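Local coordinates for protein tyrosinase (Aspergillus oryzae, PDB 6JUA) that probably oxidises L-tyrosine and L-dopa to L-dopaquinone with molecular oxygen at a dinuclear copper centre, at residues 106-111 and 427-432; 476-481 and 514-519; 582-587 and 605-610. The protein carries 1 engineered substitution. All blocks are in the same frame, centred on the assembly; numbering follows the deposited sequence.

In the fold
The three contacts follow one another along the chain, each closing before the next opens. Interaction 1 joins helix 103-129 of the copper-binding domain to a loop after strand 420-423, while interactions 2 and 3 lie in the seven-stranded mixed sheet of the C-terminal part, where strands 470-478 and 580-588 are neighbours. The centres of interactions 1 and 2 are about 25 Å apart, yet both reach the same peroxide, His107 as a ligand of the copper that holds it, Phe517 as a ring against it. Interaction 3, centred about 19 Å from interaction 2 and about 37 Å from interaction 1, lies at the surface. This layout is consistent with a pro-tyrosinase whose C-terminal domain shields the copper site.

Interaction 1: residues 106-111 and 427-432; sequences WHRVYV and DDVKDW. With CU (copper (II) ion), chain E; PER (peroxide ion), chain G.
Arg108 and Val429 mark the closest approach of the two backbones, with their CA atoms 7.6 Å apart, a gap that side chains must bridge between helix 103-129 and the loop following strand 420-423. The helix belongs to the dinuclear copper core of tyrosinase: His107 binds a copper ion through NE2 (2.3 Å), as do His71 and His98, and the peroxide sits on the same metal. The next residue, Arg108, anchors the helix to the loop. Its chain, bent at chi3 (-67°), brings NH1 within 2.8 Å of Val429 O. This hydrogen bond is well aligned, with 155° at the hydrogen and 166° at the carbonyl oxygen, and the acceptor lies close to the guanidinium plane. Trp432 CB sits over one guanidinium face, while NE forms a salt bridge with Asp380, so bonds at NE and NH1 both restrain its rotation. Nearer the helix the aliphatic part of Arg108 slides past Val429 in the reverse direction, CD lying 3.8 Å from Val429 CB. Val109 meets the same valine at about a right angle, its CG2 4.0 Å from Val429 CG1.

Interaction 2: residues 476-481 and 514-519; sequences IRYSRY and VFNFSG. With PER (peroxide ion), chain G.
Asn516 reaches across to the turn at Arg480, where its ND2 donates to Arg480 O at 3.2 Å and 156°, the one direct hydrogen bond between the segments. The approach is far from head-on: the C=O...N angle is 110° and the donor is tilted from the carbonyl plane. Asn516 OD1 accepts a weak bond from Gly519 N, so both ends of the amide are engaged. The Arg480 chain, extended from CG to NE, passes along Gly519, and Ser518 O lies at the guanidinium edge near its plane, a contact without a hydrogen bond.

Next to it, the Tyr478 hydroxyl is tied to the facing strand through two waters. One lies 2.7 Å from Phe515 O, the other 2.8 Å from Asn516 OD1, and each donates to that oxygen. Tyr478 CG sits between the backbone N and the carbonyl carbon (chi1 65°), a setting from which the ring extends between Val514 and Asn516; its CE1 packs 3.9 Å from Val514 CG1. Ile476 and Val514 then meet tip to tip, CD1 to CG2 at 3.8 Å.

Two local turns shape the backbone beside these groups: an inverse gamma turn centred on Asn516, and an ST turn in which Ser479 OG accepts from Tyr481 N. Phe517 leaves the backbone away from 476-481, and its ring lines the peroxide pocket, CE2 3.6 Å from peroxide O1, stacked on His336 and roughly perpendicular to His332. This is consistent with the C-terminal domain covering the copper site in the proenzyme.

The strand axes, nearly parallel, stay 9.6 Å apart, too far for direct pairing. Strands 510-516 and 470-478 stand first and sixth in the sheet order yet their side chains touch, which implies that the sheet curls round. Ile490, Ile492 and Leu543 flank the apolar filling, and helix 328-340 packs against Phe515 and Phe517.

Interaction 3: residues 582-587 and 605-610; sequences VALHKT and RVADGK
Leu584 O receives two backbone N-H groups, from Val606 at 2.8 Å between O and N and, weakly, from Ala607 at 3.4 Å between the same oxygen and Ala607 N. The first bond is nearly straight, 166° at the hydrogen. A CA-H of Arg605 adds a third, weaker approach, so three consecutive residues of one strand gather round a single carbonyl. Leu584 also pairs in the other direction, its N donating to Ala607 O at 2.9 Å and 175°.

Two residues opposite one define a classic beta bulge: Val606 and Ala607 both face Leu584, and the register slips by one between Leu584 and His585. Val606 carries the irregularity in its backbone, with psi near -7° where a regular strand residue would be strongly positive. On either side of it the ladder is antiparallel, with Ala583 opposite Asp608 and His585 opposite Arg605 as non-hydrogen-bonded pairs. Further along, Gly609 N donates to Val582 O at 2.7 Å, coming from above the carbonyl plane.

Strand 580-588 lies between 604-611 and 470-478 in the C-terminal sheet. Leu584 and Ala607 share one face: Leu584 also packs on Leu474 and Phe494, and both residues touch Pro563. The side chains of Val606 and Leu584 lie aslant, Val606 CG2 3.9 Å from Leu584 CG, and Val606 CG1 rests on Lys586 CB.

On the face of His585, Arg605 and Asp608, the imidazole stands almost perpendicular to the guanidinium, with ND1 3.7 Å from Arg605 CB, while NE2 is hydrogen-bonded to Ser475 OG. Extended through chi1 and chi2, Arg605 carries its CD to 3.8 Å from Ala583 CB; the bend at chi3 beyond it turns the guanidinium toward Asp608, where NH1 forms a salt bridge to the syn lone pair of OD1 at 2.9 Å, the oxygen tilted from the guanidinium plane.

Interaction 1: residues 106-111 and 427-432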
loop_
_atom_site.group_PDB
_atom_site.type_symbol
_atom_site.label_atom_id
_atom_site.label_comp_id
_atom_site.label_asym_id
_atom_site.label_seq_id
_atom_site.Cartn_x
_atom_site.Cartn_y
_atom_site.Cartn_z
ATOM N N TRP B 106 14.363 -14.272 26.583
ATOM C CA TRP B 106 13.311 -15.098 26.009
ATOM C C TRP B 106 13.328 -14.929 24.484
ATOM O O TRP B 106 13.369 -15.933 23.766
ATOM C CB TRP B 106 11.901 -14.786 26.527
ATOM C CG TRP B 106 10.904 -15.830 26.097
ATOM C CD1 TRP B 106 10.534 -16.950 26.790
ATOM C CD2 TRP B 106 10.139 -15.848 24.882
ATOM N NE1 TRP B 106 9.596 -17.663 26.077
ATOM C CE2 TRP B 106 9.335 -17.007 24.900
ATOM C CE3 TRP B 106 10.064 -14.982 23.787
ATOM C CZ2 TRP B 106 8.472 -17.317 23.847
ATOM C CZ3 TRP B 106 9.216 -15.284 22.741
ATOM C CH2 TRP B 106 8.425 -16.449 22.776
ATOM N N HIS B 107 13.364 -13.673 24.008
ATOM C CA HIS B 107 13.367 -13.476 22.550
ATOM C C HIS B 107 14.693 -13.873 21.910
ATOM O O HIS B 107 14.689 -14.285 20.722
ATOM C CB HIS B 107 12.962 -12.039 22.196
ATOM C CG HIS B 107 11.518 -11.714 22.487
ATOM N ND1 HIS B 107 11.049 -11.357 23.737
ATOM C CD2 HIS B 107 10.429 -11.698 21.674
ATOM C CE1 HIS B 107 9.745 -11.140 23.676
ATOM N NE2 HIS B 107 9.338 -11.334 22.431
ATOM N N ARG B 108 15.827 -13.817 22.607
ATOM C CA ARG B 108 17.102 -14.305 22.047
ATOM C C ARG B 108 16.978 -15.777 21.668
ATOM O O ARG B 108 17.383 -16.188 20.583
ATOM C CB ARG B 108 18.261 -14.123 23.026
ATOM C CG ARG B 108 19.582 -14.778 22.675
ATOM C CD ARG B 108 20.791 -14.216 23.416
ATOM N NE ARG B 108 21.080 -12.837 23.014
ATOM C CZ ARG B 108 21.886 -12.001 23.658
ATOM N NH1 ARG B 108 22.522 -12.415 24.757
ATOM N NH2 ARG B 108 22.087 -10.756 23.228
ATOM N N VAL B 109 16.411 -16.581 22.579
ATOM C CA VAL B 109 16.210 -17.993 22.274
ATOM C C VAL B 109 15.201 -18.187 21.141
ATOM O O VAL B 109 15.370 -19.060 20.278
ATOM C CB VAL B 109 15.746 -18.787 23.510
ATOM C CG1 VAL B 109 15.662 -20.269 23.166
ATOM C CG2 VAL B 109 16.702 -18.578 24.690
ATOM N N TYR B 110 14.130 -17.403 21.112
ATOM C CA TYR B 110 13.107 -17.554 20.074
ATOM C C TYR B 110 13.677 -17.311 18.681
ATOM O O TYR B 110 13.362 -18.045 17.742
ATOM C CB TYR B 110 11.984 -16.565 20.324
ATOM C CG TYR B 110 10.660 -16.739 19.646
ATOM C CD1 TYR B 110 10.128 -17.981 19.332
ATOM C CD2 TYR B 110 9.898 -15.609 19.355
ATOM C CE1 TYR B 110 8.892 -18.101 18.716
ATOM C CE2 TYR B 110 8.664 -15.705 18.759
ATOM C CZ TYR B 110 8.165 -16.955 18.441
ATOM O OH TYR B 110 6.935 -17.038 17.840
ATOM N N VAL B 111 14.453 -16.249 18.524
ATOM C CA VAL B 111 15.088 -15.922 17.243
ATOM C C VAL B 111 16.035 -17.044 16.803
ATOM O O VAL B 111 16.063 -17.393 15.612
ATOM C CB VAL B 111 15.847 -14.583 17.302
ATOM C CG1 VAL B 111 16.603 -14.330 15.985
ATOM C CG2 VAL B 111 14.927 -13.412 17.591
ATOM N N ASP B 427 20.924 -17.322 31.855
ATOM C CA ASP B 427 22.383 -17.447 31.878
ATOM C C ASP B 427 22.895 -18.289 30.719
ATOM O O ASP B 427 24.046 -18.134 30.303
ATOM C CB ASP B 427 22.815 -18.034 33.225
ATOM C CG ASP B 427 22.983 -16.998 34.311
ATOM O OD1 ASP B 427 23.109 -15.792 34.035
ATOM O OD2 ASP B 427 23.013 -17.392 35.503
ATOM N N ASP B 428 22.068 -19.183 30.173
ATOM C CA ASP B 428 22.511 -20.052 29.088
ATOM C C ASP B 428 22.863 -19.245 27.842
ATOM O O ASP B 428 23.642 -19.703 27.006
ATOM C CB ASP B 428 21.447 -21.095 28.731
ATOM C CG ASP B 428 21.164 -22.065 29.855
ATOM O OD1 ASP B 428 22.104 -22.398 30.607
ATOM O OD2 ASP B 428 20.002 -22.507 29.983
ATOM N N VAL B 429 22.304 -18.046 27.727
ATOM C CA VAL B 429 22.481 -17.272 26.495
ATOM C C VAL B 429 23.038 -15.887 26.777
ATOM O O VAL B 429 22.896 -14.951 25.990
ATOM C CB VAL B 429 21.177 -17.210 25.683
ATOM C CG1 VAL B 429 20.671 -18.599 25.329
ATOM C CG2 VAL B 429 20.088 -16.452 26.435
ATOM N N LYS B 430 23.754 -15.761 27.900
ATOM C CA LYS B 430 24.444 -14.509 28.197
ATOM C C LYS B 430 25.462 -14.211 27.100
ATOM O O LYS B 430 25.549 -13.084 26.610
ATOM C CB LYS B 430 25.124 -14.555 29.567
ATOM C CG LYS B 430 25.810 -13.269 29.982
ATOM C CD LYS B 430 26.565 -13.440 31.301
ATOM C CE LYS B 430 27.278 -12.140 31.674
ATOM N NZ LYS B 430 28.049 -12.282 32.940
ATOM N N ASP B 431 26.271 -15.196 26.736
ATOM C CA ASP B 431 27.123 -15.054 25.555
ATOM C C ASP B 431 26.384 -15.596 24.334
ATOM O O ASP B 431 26.249 -16.818 24.251
ATOM C CB ASP B 431 28.450 -15.790 25.743
ATOM C CG ASP B 431 29.388 -15.606 24.568
ATOM O OD1 ASP B 431 29.031 -14.878 23.621
ATOM O OD2 ASP B 431 30.482 -16.209 24.570
ATOM N N TRP B 432 25.898 -14.713 23.466
ATOM C CA TRP B 432 25.153 -15.142 22.284
ATOM C C TRP B 432 25.987 -16.055 21.387
ATOM O O TRP B 432 25.468 -16.867 20.611
ATOM C CB TRP B 432 24.672 -13.934 21.473
ATOM C CG TRP B 432 25.794 -13.022 21.071
ATOM C CD1 TRP B 432 26.497 -13.018 19.905
ATOM C CD2 TRP B 432 26.343 -11.963 21.874
ATOM N NE1 TRP B 432 27.452 -12.022 19.931
ATOM C CE2 TRP B 432 27.377 -11.359 21.125
ATOM C CE3 TRP B 432 26.063 -11.462 23.150
ATOM C CZ2 TRP B 432 28.118 -10.290 21.623
ATOM C CZ3 TRP B 432 26.801 -10.398 23.639
ATOM C CH2 TRP B 432 27.822 -9.815 22.877
HETATM CU CU CU E . 7.302 -10.507 21.882
HETATM O O1 PER G . 7.856 -8.707 21.531
HETATM O O2 PER G . 7.321 -9.289 20.297
#

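Interaction 2: residues 476-481 and 514-519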
loop_
_atom_site.group_PDB
_atom_site.type_symbol
_atom_site.label_atom_id
_atom_site.label_comp_id
_atom_site.label_asym_id
_atom_site.label_seq_id
_atom_site.Cartn_x
_atom_site.Cartn_y
_atom_site.Cartn_z
ATOM N N ILE B 476 7.759 9.077 30.783
ATOM C CA ILE B 476 6.406 8.580 30.584
ATOM C C ILE B 476 6.191 7.268 31.347
ATOM O O ILE B 476 6.912 6.291 31.129
ATOM C CB ILE B 476 6.076 8.342 29.096
ATOM C CG1 ILE B 476 6.323 9.541 28.173
ATOM C CG2 ILE B 476 4.635 7.858 28.951
ATOM C CD1 ILE B 476 7.746 9.586 27.647
ATOM N N ARG B 477 5.215 7.258 32.245
ATOM C CA ARG B 477 4.851 6.096 33.040
ATOM C C ARG B 477 3.353 5.820 32.964
ATOM O O ARG B 477 2.559 6.750 33.113
ATOM C CB ARG B 477 5.222 6.305 34.514
ATOM C CG ARG B 477 4.994 5.042 35.341
ATOM C CD ARG B 477 5.895 5.014 36.570
ATOM N NE ARG B 477 5.491 6.029 37.549
ATOM C CZ ARG B 477 6.218 6.402 38.590
ATOM N NH1 ARG B 477 7.404 5.864 38.840
ATOM N NH2 ARG B 477 5.743 7.332 39.407
ATOM N N TYR B 478 2.988 4.567 32.721
ATOM C CA TYR B 478 1.606 4.141 32.505
ATOM C C TYR B 478 1.401 2.694 32.943
ATOM O O TYR B 478 2.359 1.971 33.229
ATOM C CB TYR B 478 1.227 4.347 31.029
ATOM C CG TYR B 478 2.048 3.459 30.115
ATOM C CD1 TYR B 478 3.309 3.883 29.708
ATOM C CD2 TYR B 478 1.599 2.216 29.680
ATOM C CE1 TYR B 478 4.104 3.110 28.883
ATOM C CE2 TYR B 478 2.400 1.438 28.853
ATOM C CZ TYR B 478 3.639 1.882 28.456
ATOM O OH TYR B 478 4.431 1.102 27.639
ATOM N N SER B 479 0.146 2.260 33.033
ATOM C CA SER B 479 -0.173 0.859 33.307
ATOM C C SER B 479 -0.596 0.173 32.013
ATOM O O SER B 479 -1.499 0.645 31.325
ATOM C CB SER B 479 -1.270 0.711 34.357
ATOM O OG SER B 479 -1.805 -0.606 34.350
ATOM N N ARG B 480 0.056 -0.932 31.660
ATOM C CA ARG B 480 -0.296 -1.603 30.412
ATOM C C ARG B 480 -1.713 -2.165 30.457
ATOM O O ARG B 480 -2.252 -2.569 29.417
ATOM C CB ARG B 480 0.699 -2.728 30.112
ATOM C CG ARG B 480 0.715 -3.853 31.135
ATOM C CD ARG B 480 2.037 -4.594 31.076
ATOM N NE ARG B 480 2.034 -5.864 31.815
ATOM C CZ ARG B 480 1.677 -7.005 31.233
ATOM N NH1 ARG B 480 1.298 -7.000 29.957
ATOM N NH2 ARG B 480 1.691 -8.143 31.901
ATOM N N TYR B 481 -2.300 -2.219 31.643
ATOM C CA TYR B 481 -3.603 -2.803 31.899
ATOM C C TYR B 481 -4.718 -1.757 31.843
ATOM O O TYR B 481 -5.877 -2.087 32.103
ATOM C CB TYR B 481 -3.645 -3.440 33.291
ATOM C CG TYR B 481 -2.713 -4.576 33.606
ATOM C CD1 TYR B 481 -3.007 -5.879 33.220
ATOM C CD2 TYR B 481 -1.532 -4.382 34.318
ATOM C CE1 TYR B 481 -2.159 -6.925 33.515
ATOM C CE2 TYR B 481 -0.679 -5.425 34.615
ATOM C CZ TYR B 481 -0.991 -6.703 34.211
ATOM O OH TYR B 481 -0.161 -7.763 34.494
ATOM N N VAL B 514 4.569 7.200 22.508
ATOM C CA VAL B 514 4.852 6.003 23.292
ATOM C C VAL B 514 3.760 4.962 23.073
ATOM O O VAL B 514 2.565 5.236 23.243
ATOM C CB VAL B 514 4.960 6.344 24.793
ATOM C CG1 VAL B 514 5.006 5.087 25.650
ATOM C CG2 VAL B 514 6.187 7.214 25.092
ATOM N N PHE B 515 4.115 3.747 22.661
ATOM C CA PHE B 515 3.110 2.740 22.330
ATOM C C PHE B 515 3.000 1.639 23.382
ATOM O O PHE B 515 3.979 0.982 23.716
ATOM C CB PHE B 515 3.402 2.061 20.977
ATOM C CG PHE B 515 2.263 1.191 20.506
ATOM C CD1 PHE B 515 1.017 1.752 20.246
ATOM C CD2 PHE B 515 2.411 -0.183 20.325
ATOM C CE1 PHE B 515 -0.043 0.969 19.821
ATOM C CE2 PHE B 515 1.357 -0.967 19.883
ATOM C CZ PHE B 515 0.122 -0.392 19.639
ATOM N N ASN B 516 1.789 1.387 23.868
ATOM C CA ASN B 516 1.536 0.269 24.761
ATOM C C ASN B 516 1.294 -1.005 23.952
ATOM O O ASN B 516 0.168 -1.334 23.570
ATOM C CB ASN B 516 0.340 0.565 25.671
ATOM C CG ASN B 516 -0.012 -0.625 26.546
ATOM O OD1 ASN B 516 0.862 -1.423 26.905
ATOM N ND2 ASN B 516 -1.269 -0.775 26.913
ATOM N N PHE B 517 2.370 -1.734 23.682
ATOM C CA PHE B 517 2.344 -2.946 22.872
ATOM C C PHE B 517 1.837 -4.136 23.677
ATOM O O PHE B 517 1.072 -4.972 23.189
ATOM C CB PHE B 517 3.752 -3.223 22.332
ATOM C CG PHE B 517 3.911 -4.486 21.533
ATOM C CD1 PHE B 517 3.320 -4.632 20.290
ATOM C CD2 PHE B 517 4.679 -5.531 22.019
ATOM C CE1 PHE B 517 3.484 -5.793 19.561
ATOM C CE2 PHE B 517 4.853 -6.705 21.304
ATOM C CZ PHE B 517 4.255 -6.840 20.054
ATOM N N SER B 518 2.291 -4.258 24.923
ATOM C CA SER B 518 2.122 -5.507 25.672
ATOM C C SER B 518 0.702 -5.762 26.145
ATOM O O SER B 518 0.275 -6.918 26.273
ATOM C CB SER B 518 3.106 -5.520 26.850
ATOM O OG SER B 518 4.395 -5.096 26.425
ATOM N N GLY B 519 -0.086 -4.728 26.446
ATOM C CA GLY B 519 -1.424 -4.967 26.971
ATOM C C GLY B 519 -1.409 -5.475 28.402
ATOM O O GLY B 519 -2.158 -6.416 28.717
HETATM O O1 PER G . 7.856 -8.707 21.531
HETATM O O2 PER G . 7.321 -9.289 20.297
HETATM O O HOH W 1 6.146 1.410 25.295
HETATM O O HOH W 2 3.677 -1.302 26.912
#

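Interaction 3: residues 582-587 and 605-610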
loop_
_atom_site.group_PDB
_atom_site.type_symbol
_atom_site.label_atom_id
_atom_site.label_comp_id
_atom_site.label_asym_id
_atom_site.label_seq_id
_atom_site.Cartn_x
_atom_site.Cartn_y
_atom_site.Cartn_z
ATOM N N VAL B 582 3.546 12.176 32.927
ATOM C CA VAL B 582 4.518 12.769 32.019
ATOM C C VAL B 582 5.231 13.968 32.646
ATOM O O VAL B 582 4.613 14.793 33.306
ATOM C CB VAL B 582 3.845 13.237 30.717
ATOM C CG1 VAL B 582 4.850 13.871 29.764
ATOM C CG2 VAL B 582 3.146 12.058 30.057
ATOM N N ALA B 583 6.539 14.066 32.410
ATOM C CA ALA B 583 7.348 15.169 32.904
ATOM C C ALA B 583 8.475 15.501 31.933
ATOM O O ALA B 583 8.946 14.653 31.164
ATOM C CB ALA B 583 7.895 14.849 34.286
ATOM N N LEU B 584 8.896 16.758 31.971
ATOM C CA LEU B 584 9.980 17.279 31.156
ATOM C C LEU B 584 11.188 17.564 32.044
ATOM O O LEU B 584 11.035 18.168 33.109
ATOM C CB LEU B 584 9.526 18.541 30.421
ATOM C CG LEU B 584 10.524 19.221 29.481
ATOM C CD1 LEU B 584 10.785 18.383 28.240
ATOM C CD2 LEU B 584 10.013 20.601 29.085
ATOM N N HIS B 585 12.357 17.098 31.628
ATOM C CA HIS B 585 13.571 17.205 32.422
ATOM C C HIS B 585 14.698 17.840 31.603
ATOM O O HIS B 585 14.764 17.625 30.384
ATOM C CB HIS B 585 14.009 15.835 32.954
ATOM C CG HIS B 585 12.915 15.047 33.603
ATOM N ND1 HIS B 585 12.702 14.991 34.968
ATOM C CD2 HIS B 585 11.932 14.298 33.050
ATOM C CE1 HIS B 585 11.649 14.224 35.211
ATOM N NE2 HIS B 585 11.161 13.793 34.059
ATOM N N LYS B 586 15.536 18.616 32.292
ATOM C CA LYS B 586 16.621 19.365 31.684
ATOM C C LYS B 586 17.975 19.107 32.340
ATOM O O LYS B 586 18.126 18.974 33.558
ATOM C CB LYS B 586 16.329 20.870 31.750
ATOM C CG LYS B 586 17.411 21.742 31.111
ATOM C CD LYS B 586 17.271 23.176 31.618
ATOM C CE LYS B 586 18.400 24.060 31.122
ATOM N NZ LYS B 586 17.990 25.487 31.014
ATOM N N THR B 587 19.014 19.083 31.502
ATOM C CA THR B 587 20.365 19.153 32.065
ATOM C C THR B 587 21.234 20.126 31.279
ATOM O O THR B 587 20.991 20.398 30.103
ATOM C CB THR B 587 21.039 17.770 32.075
ATOM O OG1 THR B 587 22.328 17.880 32.707
ATOM C CG2 THR B 587 21.267 17.308 30.644
ATOM N N ARG B 605 13.655 18.115 36.848
ATOM C CA ARG B 605 12.311 18.303 36.307
ATOM C C ARG B 605 12.012 19.793 36.152
ATOM O O ARG B 605 12.145 20.585 37.094
ATOM C CB ARG B 605 11.282 17.600 37.191
ATOM C CG ARG B 605 9.838 17.632 36.730
ATOM C CD ARG B 605 8.940 16.611 37.434
ATOM N NE ARG B 605 9.251 16.575 38.863
ATOM C CZ ARG B 605 8.700 17.379 39.762
ATOM N NH1 ARG B 605 7.773 18.260 39.393
ATOM N NH2 ARG B 605 9.073 17.291 41.029
ATOM N N VAL B 606 11.604 20.172 34.935
ATOM C CA VAL B 606 11.276 21.572 34.692
ATOM C C VAL B 606 9.817 21.802 34.333
ATOM O O VAL B 606 9.375 22.958 34.247
ATOM C CB VAL B 606 12.186 22.188 33.605
ATOM C CG1 VAL B 606 13.621 22.259 34.106
ATOM C CG2 VAL B 606 12.125 21.387 32.321
ATOM N N ALA B 607 9.020 20.765 34.125
ATOM C CA ALA B 607 7.585 20.934 33.904
ATOM C C ALA B 607 6.856 19.605 34.097
ATOM O O ALA B 607 7.396 18.548 33.749
ATOM C CB ALA B 607 7.291 21.484 32.514
ATOM N N ASP B 608 5.655 19.675 34.644
ATOM C CA ASP B 608 4.704 18.595 34.821
ATOM C C ASP B 608 3.742 18.469 33.640
ATOM O O ASP B 608 3.266 19.474 33.094
ATOM C CB ASP B 608 3.899 18.839 36.107
ATOM C CG ASP B 608 4.772 18.856 37.345
ATOM O OD1 ASP B 608 5.730 18.053 37.357
ATOM O OD2 ASP B 608 4.532 19.642 38.293
ATOM N N GLY B 609 3.395 17.257 33.219
ATOM C CA GLY B 609 2.470 17.051 32.109
ATOM C C GLY B 609 1.020 17.294 32.478
ATOM O O GLY B 609 0.669 17.352 33.659
ATOM N N LYS B 610 0.154 17.459 31.483
ATOM C CA LYS B 610 -1.278 17.656 31.683
ATOM C C LYS B 610 -2.028 16.997 30.530
ATOM O O LYS B 610 -1.550 17.082 29.392
ATOM C CB LYS B 610 -1.610 19.155 31.729
#